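Local atomic coordinates of 2-oxoglutarate-dependent dioxygenase tropC (Talaromyces stipitatus, PDB entry 6XJJ), a protein that acts as a non-haem iron, 2-oxoglutarate-dependent dioxygenase in the biosynthesis of tropolone-class fungal secondary metabolites. Residues F75-G80 with I272-I277; I83-R88 with I277-V282; L253-T258 with R310-A315. All blocks are in the same frame, centred on the assembly; numbering follows the deposited sequence.

Contact 1. Residues F75-G80 with I272-I277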
loop_
_atom_site.group_PDB
_atom_site.type_symbol
_atom_site.label_atom_id
_atom_site.label_comp_id
_atom_site.label_asym_id
_atom_site.label_seq_id
_atom_site.Cartn_x
_atom_site.Cartn_y
_atom_site.Cartn_z
ATOM N N PHE A 75 6.952 -10.161 1.051
ATOM C CA PHE A 75 5.505 -10.080 0.957
ATOM C C PHE A 75 4.863 -11.176 1.790
ATOM O O PHE A 75 5.446 -12.243 1.997
ATOM C CB PHE A 75 4.901 -10.266 -0.448
ATOM C CG PHE A 75 5.102 -9.126 -1.414
ATOM C CD1 PHE A 75 6.206 -8.292 -1.392
ATOM C CD2 PHE A 75 4.034 -8.783 -2.238
ATOM C CE1 PHE A 75 6.311 -7.233 -2.306
ATOM C CE2 PHE A 75 4.112 -7.728 -3.107
ATOM C CZ PHE A 75 5.247 -6.943 -3.141
ATOM N N PHE A 76 3.639 -10.898 2.242
ATOM C CA PHE A 76 2.653 -11.924 2.549
ATOM C C PHE A 76 1.243 -11.405 2.288
ATOM O O PHE A 76 1.012 -10.205 2.117
ATOM C CB PHE A 76 2.612 -12.452 3.997
ATOM C CG PHE A 76 2.767 -11.414 5.093
ATOM C CD1 PHE A 76 3.197 -10.117 4.870
ATOM C CD2 PHE A 76 2.084 -11.648 6.284
ATOM C CE1 PHE A 76 3.252 -9.198 5.902
ATOM C CE2 PHE A 76 2.080 -10.709 7.300
ATOM C CZ PHE A 76 2.649 -9.478 7.092
ATOM N N ASN A 77 0.298 -12.351 2.267
ATOM C CA ASN A 77 -1.124 -12.073 2.444
ATOM C C ASN A 77 -1.497 -12.118 3.919
ATOM O O ASN A 77 -1.074 -13.016 4.655
ATOM C CB ASN A 77 -1.981 -13.083 1.681
ATOM C CG ASN A 77 -2.058 -12.789 0.203
ATOM O OD1 ASN A 77 -2.811 -11.915 -0.230
ATOM N ND2 ASN A 77 -1.286 -13.520 -0.584
ATOM N N LEU A 78 -2.317 -11.156 4.333
ATOM C CA LEU A 78 -2.719 -10.991 5.723
ATOM C C LEU A 78 -4.216 -11.226 5.850
ATOM O O LEU A 78 -5.003 -10.612 5.122
ATOM C CB LEU A 78 -2.371 -9.587 6.222
ATOM C CG LEU A 78 -2.584 -9.282 7.710
ATOM C CD1 LEU A 78 -1.618 -8.198 8.150
ATOM C CD2 LEU A 78 -4.011 -8.855 8.011
ATOM N N VAL A 79 -4.603 -12.098 6.782
ATOM C CA VAL A 79 -6.001 -12.297 7.144
ATOM C C VAL A 79 -6.120 -12.238 8.662
ATOM O O VAL A 79 -5.126 -12.172 9.389
ATOM C CB VAL A 79 -6.573 -13.629 6.613
ATOM C CG1 VAL A 79 -6.570 -13.637 5.093
ATOM C CG2 VAL A 79 -5.797 -14.819 7.176
ATOM N N GLY A 80 -7.369 -12.272 9.133
ATOM C CA GLY A 80 -7.659 -12.159 10.552
ATOM C C GLY A 80 -7.653 -10.740 11.065
ATOM O O GLY A 80 -7.596 -10.524 12.280
ATOM N N ILE A 272 7.101 -14.464 -8.723
ATOM C CA ILE A 272 6.054 -15.272 -8.097
ATOM C C ILE A 272 4.746 -14.504 -8.225
ATOM O O ILE A 272 4.735 -13.286 -7.993
ATOM C CB ILE A 272 6.325 -15.553 -6.612
ATOM C CG1 ILE A 272 7.731 -16.093 -6.388
ATOM C CG2 ILE A 272 5.334 -16.605 -6.118
ATOM C CD1 ILE A 272 8.114 -16.121 -4.915
ATOM N N PRO A 273 3.628 -15.142 -8.553
ATOM C CA PRO A 273 2.353 -14.430 -8.485
ATOM C C PRO A 273 1.916 -14.251 -7.045
ATOM O O PRO A 273 2.243 -15.042 -6.156
ATOM C CB PRO A 273 1.392 -15.347 -9.250
ATOM C CG PRO A 273 1.944 -16.696 -9.051
ATOM C CD PRO A 273 3.446 -16.534 -9.001
ATOM N N VAL A 274 1.183 -13.163 -6.811
ATOM C CA VAL A 274 0.530 -12.927 -5.534
ATOM C C VAL A 274 -0.947 -13.282 -5.710
ATOM O O VAL A 274 -1.674 -12.530 -6.378
ATOM C CB VAL A 274 0.697 -11.479 -5.063
ATOM C CG1 VAL A 274 -0.035 -11.270 -3.747
ATOM C CG2 VAL A 274 2.165 -11.148 -4.903
ATOM N N PRO A 275 -1.422 -14.391 -5.145
ATOM C CA PRO A 275 -2.818 -14.776 -5.376
ATOM C C PRO A 275 -3.785 -13.837 -4.672
ATOM O O PRO A 275 -3.518 -13.348 -3.570
ATOM C CB PRO A 275 -2.891 -16.191 -4.798
ATOM C CG PRO A 275 -1.854 -16.200 -3.725
ATOM C CD PRO A 275 -0.752 -15.293 -4.190
ATOM N N VAL A 276 -4.917 -13.579 -5.331
ATOM C CA VAL A 276 -6.015 -12.850 -4.710
ATOM C C VAL A 276 -6.666 -13.766 -3.683
ATOM O O VAL A 276 -7.399 -14.694 -4.040
ATOM C CB VAL A 276 -7.039 -12.363 -5.753
ATOM C CG1 VAL A 276 -8.248 -11.747 -5.075
ATOM C CG2 VAL A 276 -6.413 -11.333 -6.650
ATOM N N ILE A 277 -6.389 -13.521 -2.403
ATOM C CA ILE A 277 -6.967 -14.299 -1.314
ATOM C C ILE A 277 -8.220 -13.600 -0.804
ATOM O O ILE A 277 -8.300 -12.367 -0.751
ATOM C CB ILE A 277 -5.945 -14.514 -0.177
ATOM C CG1 ILE A 277 -4.720 -15.282 -0.685
ATOM C CG2 ILE A 277 -6.599 -15.228 0.995
ATOM C CD1 ILE A 277 -5.040 -16.658 -1.252
#

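Contact 2. Residues I83-R88 with I277-V282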
loop_
_atom_site.group_PDB
_atom_site.type_symbol
_atom_site.label_atom_id
_atom_site.label_comp_id
_atom_site.label_asym_id
_atom_site.label_seq_id
_atom_site.Cartn_x
_atom_site.Cartn_y
_atom_site.Cartn_z
ATOM N N ILE A 83 -11.498 -6.426 9.746
ATOM C CA ILE A 83 -12.248 -5.469 8.923
ATOM C C ILE A 83 -13.362 -6.209 8.186
ATOM O O ILE A 83 -13.101 -7.264 7.577
ATOM C CB ILE A 83 -11.305 -4.766 7.944
ATOM C CG1 ILE A 83 -10.260 -3.980 8.738
ATOM C CG2 ILE A 83 -12.067 -3.818 7.034
ATOM C CD1 ILE A 83 -9.086 -3.485 7.935
ATOM N N PRO A 84 -14.602 -5.722 8.202
ATOM C CA PRO A 84 -15.680 -6.472 7.548
ATOM C C PRO A 84 -15.536 -6.459 6.036
ATOM O O PRO A 84 -14.874 -5.599 5.447
ATOM C CB PRO A 84 -16.952 -5.733 7.978
ATOM C CG PRO A 84 -16.571 -4.979 9.196
ATOM C CD PRO A 84 -15.136 -4.608 9.010
ATOM N N ALA A 85 -16.189 -7.432 5.402
ATOM C CA ALA A 85 -16.262 -7.421 3.951
ATOM C C ALA A 85 -16.999 -6.198 3.427
ATOM O O ALA A 85 -16.776 -5.805 2.279
ATOM C CB ALA A 85 -16.939 -8.690 3.441
ATOM N N GLU A 86 -17.861 -5.579 4.235
ATOM C CA GLU A 86 -18.568 -4.390 3.772
ATOM C C GLU A 86 -17.587 -3.278 3.450
ATOM O O GLU A 86 -17.722 -2.581 2.437
ATOM C CB GLU A 86 -19.534 -3.887 4.834
ATOM C CG GLU A 86 -20.568 -2.949 4.280
ATOM C CD GLU A 86 -21.253 -2.161 5.365
ATOM O OE1 GLU A 86 -20.831 -2.263 6.537
ATOM O OE2 GLU A 86 -22.216 -1.438 5.053
ATOM N N ALA A 87 -16.606 -3.074 4.333
ATOM C CA ALA A 87 -15.674 -1.968 4.168
ATOM C C ALA A 87 -14.888 -2.105 2.876
ATOM O O ALA A 87 -14.564 -1.105 2.225
ATOM C CB ALA A 87 -14.723 -1.902 5.360
ATOM N N ARG A 88 -14.578 -3.341 2.485
ATOM C CA ARG A 88 -13.848 -3.552 1.242
ATOM C C ARG A 88 -14.764 -3.335 0.047
ATOM O O ARG A 88 -14.354 -2.747 -0.959
ATOM C CB ARG A 88 -13.239 -4.956 1.233
ATOM C CG ARG A 88 -12.259 -5.199 2.386
ATOM C CD ARG A 88 -11.589 -6.557 2.303
ATOM N NE ARG A 88 -12.563 -7.640 2.375
ATOM C CZ ARG A 88 -13.087 -8.255 1.316
ATOM N NH1 ARG A 88 -12.745 -7.888 0.088
ATOM N NH2 ARG A 88 -13.968 -9.232 1.484
ATOM N N ILE A 277 -6.389 -13.521 -2.403
ATOM C CA ILE A 277 -6.967 -14.299 -1.314
ATOM C C ILE A 277 -8.220 -13.600 -0.804
ATOM O O ILE A 277 -8.300 -12.367 -0.751
ATOM C CB ILE A 277 -5.945 -14.514 -0.177
ATOM C CG1 ILE A 277 -4.720 -15.282 -0.685
ATOM C CG2 ILE A 277 -6.599 -15.228 0.995
ATOM C CD1 ILE A 277 -5.040 -16.658 -1.252
ATOM N N GLU A 278 -9.203 -14.403 -0.402
ATOM C CA GLU A 278 -10.478 -13.881 0.073
ATOM C C GLU A 278 -10.308 -13.303 1.474
ATOM O O GLU A 278 -9.825 -13.987 2.382
ATOM C CB GLU A 278 -11.536 -14.985 0.047
ATOM C CG GLU A 278 -12.883 -14.634 0.665
ATOM C CD GLU A 278 -13.924 -15.698 0.369
ATOM O OE1 GLU A 278 -13.586 -16.680 -0.332
ATOM O OE2 GLU A 278 -15.074 -15.565 0.833
ATOM N N ASP A 279 -10.696 -12.037 1.639
ATOM C CA ASP A 279 -10.624 -11.344 2.926
ATOM C C ASP A 279 -9.179 -11.116 3.354
ATOM O O ASP A 279 -8.836 -11.236 4.531
ATOM C CB ASP A 279 -11.389 -12.105 4.006
ATOM C CG ASP A 279 -12.880 -12.074 3.778
ATOM O OD1 ASP A 279 -13.331 -11.216 2.990
ATOM O OD2 ASP A 279 -13.602 -12.898 4.378
ATOM N N ALA A 280 -8.328 -10.765 2.399
ATOM C CA ALA A 280 -6.919 -10.582 2.679
ATOM C C ALA A 280 -6.475 -9.211 2.204
ATOM O O ALA A 280 -7.121 -8.574 1.370
ATOM C CB ALA A 280 -6.069 -11.672 2.017
ATOM N N PHE A 281 -5.382 -8.748 2.792
ATOM C CA PHE A 281 -4.610 -7.643 2.258
ATOM C C PHE A 281 -3.206 -8.139 1.939
ATOM O O PHE A 281 -2.677 -9.023 2.622
ATOM C CB PHE A 281 -4.546 -6.488 3.258
ATOM C CG PHE A 281 -5.887 -5.922 3.615
ATOM C CD1 PHE A 281 -6.469 -4.939 2.834
ATOM C CD2 PHE A 281 -6.570 -6.380 4.734
ATOM C CE1 PHE A 281 -7.703 -4.414 3.162
ATOM C CE2 PHE A 281 -7.810 -5.863 5.067
ATOM C CZ PHE A 281 -8.378 -4.877 4.281
ATOM N N VAL A 282 -2.601 -7.566 0.895
ATOM C CA VAL A 282 -1.212 -7.863 0.555
ATOM C C VAL A 282 -0.319 -6.879 1.283
ATOM O O VAL A 282 -0.508 -5.661 1.187
ATOM C CB VAL A 282 -0.964 -7.791 -0.960
ATOM C CG1 VAL A 282 0.513 -8.011 -1.267
ATOM C CG2 VAL A 282 -1.781 -8.804 -1.695
#

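Contact 3. Residues L253-T258 with R310-A315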
loop_
_atom_site.group_PDB
_atom_site.type_symbol
_atom_site.label_atom_id
_atom_site.label_comp_id
_atom_site.label_asym_id
_atom_site.label_seq_id
_atom_site.Cartn_x
_atom_site.Cartn_y
_atom_site.Cartn_z
ATOM N N LEU A 253 -5.208 -3.824 -1.359
ATOM C CA LEU A 253 -6.477 -4.528 -1.487
ATOM C C LEU A 253 -6.709 -4.835 -2.959
ATOM O O LEU A 253 -6.908 -3.913 -3.758
ATOM C CB LEU A 253 -7.627 -3.688 -0.929
ATOM C CG LEU A 253 -9.045 -4.242 -1.119
ATOM C CD1 LEU A 253 -9.227 -5.564 -0.389
ATOM C CD2 LEU A 253 -10.083 -3.227 -0.667
ATOM N N GLN A 254 -6.692 -6.114 -3.317
ATOM C CA GLN A 254 -6.939 -6.490 -4.697
ATOM C C GLN A 254 -8.417 -6.814 -4.868
ATOM O O GLN A 254 -9.182 -6.883 -3.903
ATOM C CB GLN A 254 -6.096 -7.690 -5.108
ATOM C CG GLN A 254 -4.674 -7.648 -4.687
ATOM C CD GLN A 254 -3.917 -8.753 -5.334
ATOM O OE1 GLN A 254 -4.413 -9.366 -6.272
ATOM N NE2 GLN A 254 -2.851 -9.187 -4.690
ATOM N N GLN A 255 -8.810 -7.043 -6.112
ATOM C CA GLN A 255 -10.208 -7.242 -6.450
ATOM C C GLN A 255 -10.434 -8.713 -6.783
ATOM O O GLN A 255 -9.660 -9.306 -7.540
ATOM C CB GLN A 255 -10.593 -6.354 -7.632
ATOM C CG GLN A 255 -12.057 -6.004 -7.709
ATOM C CD GLN A 255 -12.346 -5.058 -8.851
ATOM O OE1 GLN A 255 -11.450 -4.715 -9.626
ATOM N NE2 GLN A 255 -13.584 -4.588 -8.932
ATOM N N LYS A 256 -11.485 -9.297 -6.210
ATOM C CA LYS A 256 -11.841 -10.681 -6.504
ATOM C C LYS A 256 -12.056 -10.879 -7.998
ATOM O O LYS A 256 -12.889 -10.205 -8.613
ATOM C CB LYS A 256 -13.093 -11.073 -5.714
ATOM C CG LYS A 256 -13.730 -12.421 -6.069
ATOM C CD LYS A 256 -14.794 -12.801 -5.033
ATOM C CE LYS A 256 -15.795 -13.830 -5.550
ATOM N NZ LYS A 256 -15.169 -15.082 -6.054
ATOM N N GLY A 257 -11.291 -11.802 -8.576
ATOM C CA GLY A 257 -11.385 -12.127 -9.982
ATOM C C GLY A 257 -10.352 -11.484 -10.885
ATOM O O GLY A 257 -10.529 -11.515 -12.109
ATOM N N THR A 258 -9.288 -10.904 -10.332
ATOM C CA THR A 258 -8.237 -10.285 -11.123
ATOM C C THR A 258 -6.891 -10.882 -10.740
ATOM O O THR A 258 -6.736 -11.488 -9.676
ATOM C CB THR A 258 -8.170 -8.767 -10.913
ATOM O OG1 THR A 258 -7.763 -8.486 -9.568
ATOM C CG2 THR A 258 -9.522 -8.138 -11.158
ATOM N N ARG A 310 -10.725 -5.997 -16.263
ATOM C CA ARG A 310 -10.587 -4.704 -15.613
ATOM C C ARG A 310 -10.205 -4.922 -14.157
ATOM O O ARG A 310 -10.727 -5.820 -13.490
ATOM C CB ARG A 310 -11.883 -3.902 -15.720
ATOM C CG ARG A 310 -11.771 -2.462 -15.241
ATOM C CD ARG A 310 -13.089 -1.706 -15.433
ATOM N NE ARG A 310 -13.469 -1.631 -16.845
ATOM C CZ ARG A 310 -12.940 -0.781 -17.723
ATOM N NH1 ARG A 310 -11.988 0.056 -17.347
ATOM N NH2 ARG A 310 -13.342 -0.779 -18.988
ATOM N N ARG A 311 -9.269 -4.109 -13.673
ATOM C CA ARG A 311 -8.662 -4.307 -12.363
ATOM C C ARG A 311 -8.647 -3.001 -11.583
ATOM O O ARG A 311 -8.215 -1.960 -12.095
ATOM C CB ARG A 311 -7.236 -4.871 -12.492
ATOM C CG ARG A 311 -6.466 -5.007 -11.169
ATOM C CD ARG A 311 -5.088 -5.638 -11.380
ATOM N NE ARG A 311 -4.176 -5.425 -10.253
ATOM C CZ ARG A 311 -4.102 -6.175 -9.156
ATOM N NH1 ARG A 311 -4.890 -7.230 -8.988
ATOM N NH2 ARG A 311 -3.219 -5.856 -8.217
ATOM N N TYR A 312 -9.134 -3.074 -10.349
ATOM C CA TYR A 312 -9.016 -2.023 -9.353
ATOM C C TYR A 312 -8.165 -2.530 -8.197
ATOM O O TYR A 312 -8.078 -3.737 -7.947
ATOM C CB TYR A 312 -10.395 -1.609 -8.842
ATOM C CG TYR A 312 -11.256 -0.952 -9.892
ATOM C CD1 TYR A 312 -10.873 0.238 -10.491
ATOM C CD2 TYR A 312 -12.420 -1.560 -10.333
ATOM C CE1 TYR A 312 -11.658 0.833 -11.460
ATOM C CE2 TYR A 312 -13.204 -0.978 -11.307
ATOM C CZ TYR A 312 -12.817 0.215 -11.870
ATOM O OH TYR A 312 -13.599 0.795 -12.842
ATOM N N SER A 313 -7.521 -1.599 -7.504
ATOM C CA SER A 313 -6.838 -1.932 -6.264
ATOM C C SER A 313 -6.680 -0.660 -5.444
ATOM O O SER A 313 -6.715 0.454 -5.974
ATOM C CB SER A 313 -5.487 -2.601 -6.534
ATOM O OG SER A 313 -4.619 -1.744 -7.251
ATOM N N VAL A 314 -6.541 -0.840 -4.133
ATOM C CA VAL A 314 -6.325 0.263 -3.206
ATOM C C VAL A 314 -5.022 -0.003 -2.471
ATOM O O VAL A 314 -4.877 -1.031 -1.797
ATOM C CB VAL A 314 -7.491 0.432 -2.222
ATOM C CG1 VAL A 314 -7.180 1.532 -1.219
ATOM C CG2 VAL A 314 -8.768 0.755 -2.977
ATOM N N ALA A 315 -4.080 0.916 -2.607
ATOM C CA ALA A 315 -2.746 0.771 -2.050
ATOM C C ALA A 315 -2.574 1.858 -1.008
ATOM O O ALA A 315 -2.745 3.043 -1.310
ATOM C CB ALA A 315 -1.676 0.882 -3.139
#

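Contact 1. Residues F75-G80 with I272-I277
The F75 ring meets V274 obliquely: CG2 of the valine lies 4.0 Å from CD2 of the phenylalanine, the two side chains crossing at about a right angle. The other flat group, the N77 amide, has I277 set over it, with CG1 of the isoleucine 3.8 Å from the amide carbon CG and almost equally near OD1 and ND2. P275 O lies beyond the outer end of this amide, off its plane toward I277, 3.7 Å from both N77 OD1 and ND2, too long for a bond. N77 reaches this place because its CG sits beside the backbone N (chi1 -78°), and the V274 and P275 side chains brush ND2. Strand 75-79 comes from the N-terminal region and extends the larger sheet of the double-stranded beta-helix core, between strands 43-45 and 281-285. The 272-277 segment leaves strand 270-273 of the smaller sheet, and its residues 274-277 run nearly parallel to strand 75-79, about 1° apart, yet too distant for backbone pairing: the closest CA atoms, of N77 and I277, are 7.3 Å apart. Toward the more exposed end V79 CG1 faces I277 CG2 at 4.4 Å. At the buried end F75 makes an edge-to-face contact with H302, an iron ligand.

Contact 2. Residues I83-R88 with I277-V282
R88 leaves its helix with CG beside the backbone N (chi1 -60°) and bends again at chi3 (-61°), which carries its guanidinium across to D279. NH2 of R88 and OD1 of D279 form a salt bridge of 2.6 Å. The two side chains cross at about a right angle and their planar groups are turned 60° apart, with a single carboxylate oxygen making the approach; D279 CA stands over one face of the guanidinium, toward the rim. Before the chi3 bend, CD of R88 passes 4.1 Å from CZ of F281, and I83 comes in from another direction, its CD1 3.9 Å from F281 CE2. Both meet the ring obliquely. D279 occupies the third position of a type II turn, I277 to A280, that leads into strand 281-285 of the main sheet, so the first turn of helix 85-99 is tied to the entrance of that strand. H81 joins the same parts: its ND1 bonds I83 N and its NE2 bonds D279 O, which is consistent with a neutral imidazole protonated on NE2. Lying near the surface, the ion pair, made through one carboxylate oxygen, is probably weakened by solvent, while the F281 ring gives the contact its buried apolar base.

Contact 3. Residues L253-T258 with R310-A315
Q255 and Y312 lie side by side and point the same way, the amide and the ring inclined at 47°. A chi1 of -155° swings CG of Q255 away from the backbone N, and the extended chain reaches across to strand 311-318, where OE1 accepts a hydrogen bond from Y312 N at 2.9 Å, the donor tilted from the amide carbonyl plane. Q255 NE2 rests at the ring edge, 3.5 Å from Y312 CD2. The glutamine side chain thus continues the pairing begun by the backbone at L253 and V314, an antiparallel hydrogen-bonded pair with L253 N to V314 O at 2.8 Å and V314 N to L253 O at 3.1 Å. These strands, 249-253 and 311-318, are neighbours in the main sheet of the double-stranded beta-helix, and the chain departs from the pairing in a type II turn, Q255 to T258. T258 crosses the extended R311 at about a right angle. Its OG1 donates to Q255 O at 2.9 Å, which also accepts from T258 N, and itself receives a weak bond from R311 NH1 at 3.2 Å. R311 is predicted to bind 2-oxoglutarate, and this threonine probably helps to position its guanidinium. On the other strand face, Y312 packs on F92 of helix 85-99.

How the contacts relate
Contacts 1 and 2 share I277 and are joined through the main sheet, where L78 N and F281 O lie 2.8 Å apart, a probable hydrogen bond. Contact 3 reaches contact 2 through L253, whose CD1 is 3.7 Å from R88 CD and 4.0 Å from F281 CE1. Q254 connects contact 3 to contact 1, its NE2 lying 3.6 Å from V274 CG1. Around the iron held by H243, D245 and H302, the contacts stand at different distances from the metal: the side chains of F75 in contact 1, S313 in contact 3 and F281 in contact 2 are about 6, 9 and 13 Å from it.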